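Local coordinates for endonuclease 2 (Arabidopsis thaliana, PDB 4CXP), which cleaves RNA and single-stranded DNA, and double-stranded DNA less efficiently, as a metal-dependent glycosylated endonuclease that leaves 5'-phosphate ends, at residues A[168-173]-A[242-247]; A[155-160]-A[233-238]. All blocks are in the same frame, centred on the assembly; numbering follows the deposited sequence. Where two conformers were deposited one is given.

Contact 1: residues A[168-173]-A[242-247]. With NAG (2-acetamido-2-deoxy-beta-D-glucopyranose), chain D.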
ATOM      1  N   ASP A 168       8.035 -19.390   6.090  1.00  8.97           N
ATOM      2  CA  ASP A 168       7.576 -20.424   6.985  1.00  9.32           C
ATOM      3  C   ASP A 168       6.271 -21.034   6.540  1.00  8.63           C
ATOM      4  O   ASP A 168       6.069 -22.241   6.694  1.00 10.77           O
ATOM      5  CB  ASP A 168       7.363 -19.918   8.425  1.00  9.85           C
ATOM      6  CG  ASP A 168       8.618 -19.573   9.183  1.00 10.66           C
ATOM      7  OD1 ASP A 168       9.706 -19.475   8.599  0.50  7.32           O
ATOM      8  OD2 ASP A 168       8.478 -19.379  10.440  0.50  7.94           O
ATOM      9  N   LEU A 169       5.335 -20.217   6.078  1.00  8.34           N
ATOM     10  CA  LEU A 169       3.997 -20.699   5.738  1.00  8.33           C
ATOM     11  C   LEU A 169       3.887 -21.100   4.275  1.00  7.92           C
ATOM     12  O   LEU A 169       3.191 -22.059   3.954  1.00  9.35           O
ATOM     13  CB  LEU A 169       2.917 -19.661   6.082  1.00  8.93           C
ATOM     14  CG  LEU A 169       2.906 -19.202   7.530  1.00 10.00           C
ATOM     15  CD1 LEU A 169       1.822 -18.163   7.723  1.00 11.39           C
ATOM     16  CD2 LEU A 169       2.723 -20.358   8.494  1.00 12.23           C
ATOM     17  N   TYR A 170       4.577 -20.381   3.388  1.00  7.66           N
ATOM     18  CA  TYR A 170       4.466 -20.612   1.966  1.00  7.63           C
ATOM     19  C   TYR A 170       5.709 -21.254   1.371  1.00  7.43           C
ATOM     20  O   TYR A 170       5.802 -21.399   0.149  1.00  7.84           O
ATOM     21  CB  TYR A 170       4.065 -19.332   1.195  1.00  8.14           C
ATOM     22  CG  TYR A 170       2.692 -18.851   1.619  1.00  8.28           C
ATOM     23  CD1 TYR A 170       1.538 -19.368   1.045  1.00  8.35           C
ATOM     24  CD2 TYR A 170       2.540 -17.922   2.623  1.00  9.30           C
ATOM     25  CE1 TYR A 170       0.281 -18.966   1.463  1.00  8.82           C
ATOM     26  CE2 TYR A 170       1.296 -17.523   3.046  1.00  9.81           C
ATOM     27  CZ  TYR A 170       0.165 -18.039   2.478  1.00  9.08           C
ATOM     28  OH  TYR A 170      -1.071 -17.622   2.896  1.00 10.53           O
ATOM     29  N   ASN A 171       6.638 -21.699   2.208  1.00  7.72           N
ATOM     30  CA  ASN A 171       7.727 -22.547   1.725  1.00  7.85           C
ATOM     31  C   ASN A 171       8.503 -21.883   0.588  1.00  7.49           C
ATOM     32  O   ASN A 171       8.901 -22.541  -0.358  1.00  8.69           O
ATOM     33  CB  ASN A 171       7.183 -23.906   1.304  1.00  7.98           C
ATOM     34  CG  ASN A 171       6.402 -24.551   2.420  1.00  7.68           C
ATOM     35  OD1 ASN A 171       6.973 -24.960   3.434  1.00  9.14           O
ATOM     36  ND2 ASN A 171       5.092 -24.635   2.256  1.00  7.98           N
ATOM     37  N   SER A 172       8.700 -20.572   0.698  0.50  8.68           N
ATOM     38  CA  SER A 172       9.447 -19.790  -0.287  0.50  9.83           C
ATOM     39  C   SER A 172       8.806 -19.732  -1.668  0.50 12.34           C
ATOM     40  O   SER A 172       9.478 -19.372  -2.638  0.50 15.03           O
ATOM     41  CB  SER A 172      10.848 -20.349  -0.475  0.50 12.46           C
ATOM     42  OG  SER A 172      10.819 -21.356  -1.477  0.50 16.59           O
ATOM     43  N   ALA A 173       7.531 -20.083  -1.782  1.00 13.26           N
ATOM     44  CA  ALA A 173       6.853 -20.055  -3.084  1.00 15.17           C
ATOM     45  C   ALA A 173       6.542 -18.640  -3.344  1.00 13.95           C
ATOM     46  O   ALA A 173       5.780 -18.043  -2.602  1.00 14.28           O
ATOM     47  CB  ALA A 173       5.588 -20.861  -3.078  1.00 11.79           C
ATOM     48  N   ILE A 242      -4.650  -9.320   9.151  1.00  9.04           N
ATOM     49  CA  ILE A 242      -4.845  -7.920   8.770  0.50  8.10           C
ATOM     50  C   ILE A 242      -3.857  -7.548   7.663  1.00  7.53           C
ATOM     51  O   ILE A 242      -4.219  -6.776   6.787  1.00  7.41           O
ATOM     52  CB  ILE A 242      -4.877  -6.935   9.980  0.50  9.23           C
ATOM     53  CG1 ILE A 242      -5.028  -5.480   9.546  0.50 10.64           C
ATOM     54  CG2 ILE A 242      -3.608  -6.974  10.768  0.50  9.74           C
ATOM     55  CD1 ILE A 242      -6.248  -5.188   8.720  0.50 13.39           C
ATOM     56  N   VAL A 243      -2.645  -8.096   7.672  1.00  7.56           N
ATOM     57  CA  VAL A 243      -1.757  -7.916   6.543  1.00  7.44           C
ATOM     58  C   VAL A 243      -2.415  -8.459   5.263  1.00  7.00           C
ATOM     59  O   VAL A 243      -2.441  -7.790   4.234  1.00  7.34           O
ATOM     60  CB  VAL A 243      -0.381  -8.534   6.817  1.00  8.62           C
ATOM     61  CG1 VAL A 243       0.472  -8.573   5.558  1.00  9.48           C
ATOM     62  CG2 VAL A 243       0.318  -7.743   7.923  1.00 10.10           C
ATOM     63  N   TYR A 244      -2.934  -9.684   5.325  1.00  6.76           N
ATOM     64  CA  TYR A 244      -3.643 -10.249   4.181  1.00  7.03           C
ATOM     65  C   TYR A 244      -4.765  -9.325   3.695  1.00  6.85           C
ATOM     66  O   TYR A 244      -4.912  -9.082   2.504  1.00  7.11           O
ATOM     67  CB  TYR A 244      -4.225 -11.602   4.527  1.00  6.98           C
ATOM     68  CG  TYR A 244      -3.281 -12.762   4.747  1.00  7.33           C
ATOM     69  CD1 TYR A 244      -2.015 -12.842   4.190  1.00  8.10           C
ATOM     70  CD2 TYR A 244      -3.729 -13.850   5.478  1.00  8.26           C
ATOM     71  CE1 TYR A 244      -1.228 -13.975   4.359  1.00  9.00           C
ATOM     72  CE2 TYR A 244      -2.954 -14.993   5.640  1.00  8.96           C
ATOM     73  CZ  TYR A 244      -1.711 -15.040   5.069  1.00  9.25           C
ATOM     74  OH  TYR A 244      -0.930 -16.187   5.180  1.00 11.15           O
ATOM     75  N   GLN A 245      -5.566  -8.839   4.638  1.00  6.80           N
ATOM     76  CA  GLN A 245      -6.681  -7.952   4.313  1.00  6.98           C
ATOM     77  C   GLN A 245      -6.191  -6.715   3.563  1.00  6.77           C
ATOM     78  O   GLN A 245      -6.775  -6.327   2.553  1.00  6.95           O
ATOM     79  CB  GLN A 245      -7.390  -7.539   5.594  1.00  7.33           C
ATOM     80  CG  GLN A 245      -8.608  -6.635   5.393  1.00  7.98           C
ATOM     81  CD  GLN A 245      -8.847  -5.784   6.606  1.00  9.13           C
ATOM     82  OE1 GLN A 245      -9.178  -6.290   7.673  1.00 10.93           O
ATOM     83  NE2 GLN A 245      -8.634  -4.484   6.461  1.00  9.01           N
ATOM     84  N   ARG A 246      -5.154  -6.073   4.081  1.00  6.50           N
ATOM     85  CA  ARG A 246      -4.679  -4.841   3.480  1.00  6.59           C
ATOM     86  C   ARG A 246      -4.042  -5.042   2.126  1.00  6.83           C
ATOM     87  O   ARG A 246      -4.201  -4.207   1.237  1.00  7.41           O
ATOM     88  CB  ARG A 246      -3.714  -4.122   4.426  1.00  6.70           C
ATOM     89  CG  ARG A 246      -4.306  -3.678   5.756  1.00  6.88           C
ATOM     90  CD  ARG A 246      -5.538  -2.793   5.633  1.00  7.23           C
ATOM     91  NE  ARG A 246      -5.172  -1.442   5.231  1.00  7.33           N
ATOM     92  CZ  ARG A 246      -6.059  -0.478   4.991  1.00  7.00           C
ATOM     93  NH1 ARG A 246      -7.342  -0.773   4.841  1.00  7.61           N
ATOM     94  NH2 ARG A 246      -5.640   0.772   4.916  1.00  7.67           N
ATOM     95  N   LEU A 247      -3.335  -6.161   1.931  1.00  6.92           N
ATOM     96  CA  LEU A 247      -2.789  -6.486   0.628  1.00  7.17           C
ATOM     97  C   LEU A 247      -3.900  -6.748  -0.389  1.00  7.20           C
ATOM     98  O   LEU A 247      -3.851  -6.279  -1.524  1.00  8.22           O
ATOM     99  CB  LEU A 247      -1.844  -7.679   0.718  1.00  7.68           C
ATOM    100  CG  LEU A 247      -0.580  -7.488   1.553  1.00  8.21           C
ATOM    101  CD1 LEU A 247       0.159  -8.813   1.697  1.00  9.54           C
ATOM    102  CD2 LEU A 247       0.338  -6.420   0.992  1.00  9.39           C
TER
HETATM  103  C1  NAG D   1      -7.970 -17.577   3.274  1.00 10.96           C
HETATM  104  C2  NAG D   1      -6.825 -17.254   4.228  1.00 10.33           C
HETATM  105  C3  NAG D   1      -6.635 -18.401   5.210  1.00 10.68           C
HETATM  106  C4  NAG D   1      -7.944 -18.702   5.917  1.00 11.14           C
HETATM  107  C5  NAG D   1      -9.064 -18.902   4.902  1.00 13.05           C
HETATM  108  C6  NAG D   1     -10.434 -19.090   5.542  1.00 15.46           C
HETATM  109  C7  NAG D   1      -5.286 -15.767   3.081  1.00  9.15           C
HETATM  110  C8  NAG D   1      -4.000 -15.601   2.337  1.00  9.35           C
HETATM  111  N2  NAG D   1      -5.599 -16.981   3.509  1.00  9.30           N
HETATM  112  O3  NAG D   1      -5.615 -18.070   6.133  1.00 11.62           O
HETATM  113  O4  NAG D   1      -7.766 -19.866   6.700  1.00 12.70           O
HETATM  114  O5  NAG D   1      -9.140 -17.767   4.055  1.00 12.49           O
HETATM  115  O6  NAG D   1     -10.757 -17.976   6.343  1.00 18.59           O
HETATM  116  O7  NAG D   1      -6.043 -14.796   3.230  1.00 10.60           O

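Contact 2: residues A[155-160]-A[233-238]. With ZN (zinc ion), chain F.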
ATOM      1  N   HIS A 155       9.251  -1.341   9.919  1.00  8.95           N
ATOM      2  CA  HIS A 155       9.848  -2.338   9.065  1.00  9.40           C
ATOM      3  C   HIS A 155       9.162  -3.696   9.209  1.00  8.44           C
ATOM      4  O   HIS A 155       9.044  -4.449   8.239  1.00  8.88           O
ATOM      5  CB  HIS A 155      11.353  -2.442   9.367  1.00 11.12           C
ATOM      6  CG  HIS A 155      12.114  -3.241   8.352  1.00 12.85           C
ATOM      7  ND1 HIS A 155      12.333  -4.599   8.446  1.00 14.78           N
ATOM      8  CD2 HIS A 155      12.700  -2.855   7.200  1.00 18.88           C
ATOM      9  CE1 HIS A 155      13.049  -5.007   7.412  1.00 16.12           C
ATOM     10  NE2 HIS A 155      13.283  -3.968   6.640  1.00 20.50           N
ATOM     11  N   ILE A 156       8.727  -4.017  10.412  1.00  8.30           N
ATOM     12  CA  ILE A 156       7.995  -5.263  10.629  1.00  8.35           C
ATOM     13  C   ILE A 156       6.754  -5.293   9.742  1.00  7.73           C
ATOM     14  O   ILE A 156       6.440  -6.332   9.156  1.00  8.21           O
ATOM     15  CB  ILE A 156       7.701  -5.443  12.134  1.00  9.06           C
ATOM     16  CG1 ILE A 156       9.008  -5.848  12.845  1.00  9.56           C
ATOM     17  CG2 ILE A 156       6.599  -6.457  12.369  1.00  9.34           C
ATOM     18  CD1 ILE A 156       8.948  -5.749  14.346  1.00 10.73           C
ATOM     19  N   TRP A 157       6.027  -4.175   9.663  1.00  7.67           N
ATOM     20  CA  TRP A 157       4.854  -4.082   8.821  1.00  7.55           C
ATOM     21  C   TRP A 157       5.182  -3.964   7.343  1.00  7.55           C
ATOM     22  O   TRP A 157       4.476  -4.540   6.506  1.00  8.42           O
ATOM     23  CB  TRP A 157       3.954  -2.957   9.344  1.00  7.77           C
ATOM     24  CG  TRP A 157       3.191  -3.411  10.542  1.00  8.04           C
ATOM     25  CD1 TRP A 157       3.647  -3.531  11.835  1.00  8.51           C
ATOM     26  CD2 TRP A 157       1.871  -3.971  10.533  1.00  8.16           C
ATOM     27  NE1 TRP A 157       2.668  -4.092  12.616  1.00  9.01           N
ATOM     28  CE2 TRP A 157       1.571  -4.361  11.843  1.00  8.60           C
ATOM     29  CE3 TRP A 157       0.906  -4.154   9.540  1.00  8.99           C
ATOM     30  CZ2 TRP A 157       0.351  -4.936  12.185  1.00  9.87           C
ATOM     31  CZ3 TRP A 157      -0.304  -4.703   9.886  1.00 10.20           C
ATOM     32  CH2 TRP A 157      -0.570  -5.092  11.196  1.00 10.46           C
ATOM     33  N   ASP A 158       6.249  -3.259   6.980  1.00  7.33           N
ATOM     34  CA  ASP A 158       6.609  -3.187   5.568  1.00  7.74           C
ATOM     35  C   ASP A 158       7.044  -4.555   5.031  1.00  7.50           C
ATOM     36  O   ASP A 158       6.724  -4.879   3.881  1.00  8.42           O
ATOM     37  CB  ASP A 158       7.794  -2.233   5.325  1.00  7.84           C
ATOM     38  CG  ASP A 158       7.415  -0.777   5.131  1.00  7.91           C
ATOM     39  OD1 ASP A 158       6.230  -0.432   4.920  1.00  8.16           O
ATOM     40  OD2 ASP A 158       8.364   0.053   5.138  1.00  9.25           O
ATOM     41  N   SER A 159       7.814  -5.286   5.842  1.00  7.93           N
ATOM     42  CA  SER A 159       8.591  -6.406   5.356  1.00  8.90           C
ATOM     43  C   SER A 159       8.577  -7.657   6.217  1.00  8.24           C
ATOM     44  O   SER A 159       8.425  -8.758   5.692  1.00  8.93           O
ATOM     45  CB  SER A 159      10.054  -5.967   5.159  1.00 11.78           C
ATOM     46  OG  SER A 159      10.151  -5.005   4.136  1.00 13.29           O
ATOM     47  N   ASN A 160       8.838  -7.565   7.522  1.00  8.25           N
ATOM     48  CA  ASN A 160       9.143  -8.801   8.256  1.00  8.79           C
ATOM     49  C   ASN A 160       7.987  -9.770   8.334  1.00  7.78           C
ATOM     50  O   ASN A 160       8.198 -10.976   8.176  1.00  8.56           O
ATOM     51  CB  ASN A 160       9.665  -8.558   9.672  1.00  9.37           C
ATOM     52  CG  ASN A 160      10.960  -7.796   9.694  1.00 10.97           C
ATOM     53  OD1 ASN A 160      12.064  -8.370   9.581  1.00 18.59           O
ATOM     54  ND2 ASN A 160      10.858  -6.532   9.860  1.00 12.04           N
ATOM     55  N   ASP A 233       5.820 -15.410  17.482  1.00  9.96           N
ATOM     56  CA  ASP A 233       4.647 -16.108  16.952  1.00 10.21           C
ATOM     57  C   ASP A 233       3.314 -15.467  17.345  1.00  9.76           C
ATOM     58  O   ASP A 233       2.422 -15.360  16.510  1.00 10.15           O
ATOM     59  CB  ASP A 233       4.629 -17.586  17.356  1.00 10.97           C
ATOM     60  CG  ASP A 233       5.458 -18.487  16.454  1.00 12.33           C
ATOM     61  OD1 ASP A 233       6.063 -18.014  15.475  1.00 12.84           O
ATOM     62  OD2 ASP A 233       5.473 -19.707  16.735  1.00 14.54           O
ATOM     63  N   GLU A 234       3.130 -15.065  18.600  1.00 10.36           N
ATOM     64  CA  GLU A 234       1.827 -14.551  19.003  1.00 11.07           C
ATOM     65  C   GLU A 234       1.451 -13.334  18.152  1.00  9.65           C
ATOM     66  O   GLU A 234       0.324 -13.232  17.649  1.00 10.58           O
ATOM     67  CB  GLU A 234       1.814 -14.198  20.483  1.00 12.79           C
ATOM     68  CG  GLU A 234       0.490 -13.692  20.997  1.00 18.15           C
ATOM     69  CD  GLU A 234       0.573 -13.328  22.464  0.50 22.22           C
ATOM     70  OE1 GLU A 234       1.026 -12.206  22.774  0.50 27.54           O
ATOM     71  OE2 GLU A 234       0.204 -14.167  23.301  0.50 29.28           O
ATOM     72  N   TYR A 235       2.379 -12.408  18.002  1.00  9.50           N
ATOM     73  CA  TYR A 235       2.130 -11.210  17.204  1.00  9.13           C
ATOM     74  C   TYR A 235       1.972 -11.567  15.728  1.00  8.72           C
ATOM     75  O   TYR A 235       1.084 -11.070  15.054  1.00  8.88           O
ATOM     76  CB  TYR A 235       3.251 -10.198  17.423  1.00  9.48           C
ATOM     77  CG  TYR A 235       2.981  -8.817  16.853  1.00  8.99           C
ATOM     78  CD1 TYR A 235       3.286  -8.490  15.537  1.00  9.15           C
ATOM     79  CD2 TYR A 235       2.411  -7.824  17.646  1.00  9.74           C
ATOM     80  CE1 TYR A 235       3.063  -7.231  15.049  1.00  9.03           C
ATOM     81  CE2 TYR A 235       2.172  -6.550  17.157  1.00  9.43           C
ATOM     82  CZ  TYR A 235       2.524  -6.255  15.860  1.00  8.61           C
ATOM     83  OH  TYR A 235       2.339  -5.011  15.324  1.00  9.32           O
ATOM     84  N   PHE A 236       2.858 -12.412  15.221  1.00  8.50           N
ATOM     85  CA  PHE A 236       2.823 -12.845  13.844  1.00  8.26           C
ATOM     86  C   PHE A 236       1.473 -13.424  13.463  1.00  8.03           C
ATOM     87  O   PHE A 236       0.849 -12.977  12.502  1.00  8.31           O
ATOM     88  CB  PHE A 236       3.953 -13.851  13.610  1.00  8.56           C
ATOM     89  CG  PHE A 236       3.940 -14.477  12.242  1.00  8.54           C
ATOM     90  CD1 PHE A 236       4.296 -13.758  11.124  1.00  8.83           C
ATOM     91  CD2 PHE A 236       3.555 -15.794  12.080  1.00 10.60           C
ATOM     92  CE1 PHE A 236       4.304 -14.344   9.873  1.00  9.34           C
ATOM     93  CE2 PHE A 236       3.551 -16.387  10.842  1.00 12.17           C
ATOM     94  CZ  PHE A 236       3.923 -15.661   9.725  1.00 10.62           C
ATOM     95  N   TYR A 237       1.021 -14.454  14.170  1.00  8.91           N
ATOM     96  CA  TYR A 237      -0.205 -15.130  13.768  1.00  9.31           C
ATOM     97  C   TYR A 237      -1.422 -14.248  13.941  1.00  9.29           C
ATOM     98  O   TYR A 237      -2.367 -14.338  13.173  1.00 10.48           O
ATOM     99  CB  TYR A 237      -0.384 -16.448  14.520  1.00  9.70           C
ATOM    100  CG  TYR A 237       0.576 -17.521  14.091  1.00 10.11           C
ATOM    101  CD1 TYR A 237       0.548 -18.012  12.817  1.00 11.42           C
ATOM    102  CD2 TYR A 237       1.474 -18.062  14.992  1.00 11.76           C
ATOM    103  CE1 TYR A 237       1.424 -19.011  12.437  1.00 12.22           C
ATOM    104  CE2 TYR A 237       2.344 -19.058  14.627  1.00 13.31           C
ATOM    105  CZ  TYR A 237       2.328 -19.521  13.340  1.00 12.26           C
ATOM    106  OH  TYR A 237       3.183 -20.527  12.949  1.00 14.57           O
ATOM    107  N   SER A 238      -1.418 -13.387  14.943  1.00  9.38           N
ATOM    108  CA  SER A 238      -2.571 -12.544  15.165  1.00  9.92           C
ATOM    109  C   SER A 238      -2.654 -11.381  14.181  1.00  8.98           C
ATOM    110  O   SER A 238      -3.748 -10.945  13.877  1.00 10.36           O
ATOM    111  CB  SER A 238      -2.639 -12.055  16.594  1.00 10.97           C
ATOM    112  OG  SER A 238      -1.542 -11.285  16.945  1.00 11.42           O
TER
HETATM  113 ZN    ZN F 932       7.215   1.847   4.745  1.00  9.68          ZN
HETATM  114  O   HOH W   1       8.720   3.295   4.709  1.00 14.05           O

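Contact 1: residues A[168-173]-A[242-247]
Tyr170 and Tyr244 meet through their phenol groups, with Tyr170 OH 2.7 Å from Tyr244 OH. The two hydroxyls are hydrogen-bonded. The two side chains run head-on across the gap between the segments. Tyr244 OH lies at the edge of the Tyr170 ring, in its plane, and is 3.4 Å from Tyr170 CE2. Leu169 also comes near: its methyl CD1 lies 4.2 Å from Tyr244 OH, a loose van der Waals contact.

A sugar completes the first shell. The acetamido group of an N-acetylglucosamine rests on one face of the Tyr244 ring, its methyl C8 3.4 Å above the ring plane and over the centre. The same methyl carbon is 3.6 Å from Tyr170 OH, so both tyrosines border this glycan, which is attached to the protein itself.

Tyr170 is the first residue of a type I' beta turn that ends at Ala173. The turn is closed by Ala173 N bonding to Tyr170 O. Tyr244 lies on helix 233-262. Its CG is anti to the carbonyl carbon (chi1 -69°), which directs the ring at Tyr170.

The contact joins the turn that follows helix 153-169 to helix 233-262. Helix 176-187 packs against both tyrosines: Met177 touches each of them, Ala180 touches Tyr170 and Leu181 touches Tyr244. Leu169 also packs on Phe236 and Leu240 of helix 233-262.

Contact 2: residues A[155-160]-A[233-238]
Trp157 gives its indole N-H to the phenol oxygen of Tyr235. The bond from Trp157 NE1 to Tyr235 OH is 2.9 Å long and fairly straight, with an angle of 159° at the hydrogen. Tyr235 OH lies in the indole plane, 4° out of it. The two side chains cross at about a right angle and meet edge to edge, without stacking. Tyr235 CG is anti to the backbone N (chi1 -169°), which carries the ring toward helix 153-169. Tyr235 OH in turn hydrogen-bonds to the backbone O of Ala221.

Apolar contact between the segments is slight. The nearest carbons are Trp157 CZ2 and Tyr235 CZ, 4.5 Å apart. Ile156 and Phe236 both pack on Trp146 of strand 143-146.

Metal coordination comes from the next residue, Asp158. Its carboxylate binds a zinc ion through both oxygens, OD2 at 2.2 Å and OD1 at 2.5 Å. His130, His154 and a water also bind this ion.

The buried indole N-H is therefore satisfied by a phenol that also bonds to a main-chain carbonyl. This polar chain ties the zinc-binding helix to helix 233-262 and to Ala221.

Both contacts join helix 153-169, or the turn after it, to helix 233-262, and their centres are 10 Å apart. Contact 2 pairs an earlier part of the first helix with the start of the second; contact 1 lies farther along both. They touch directly. Ile242 CG2 is 3.6 Å from Trp157 CH2, and Val243 CG2 is 3.7 Å from Trp157 CZ3, so the indole also packs against the helix that carries Tyr244. Contact 2 adjoins the metal site, because Asp158, next to Trp157, binds zinc. The side chain of Trp157 is about 5 Å from that of Trp1, which binds substrate and a metal; the side chain of Tyr244 is about 9 Å from that of Trp1. Contact 1 instead borders a glycan.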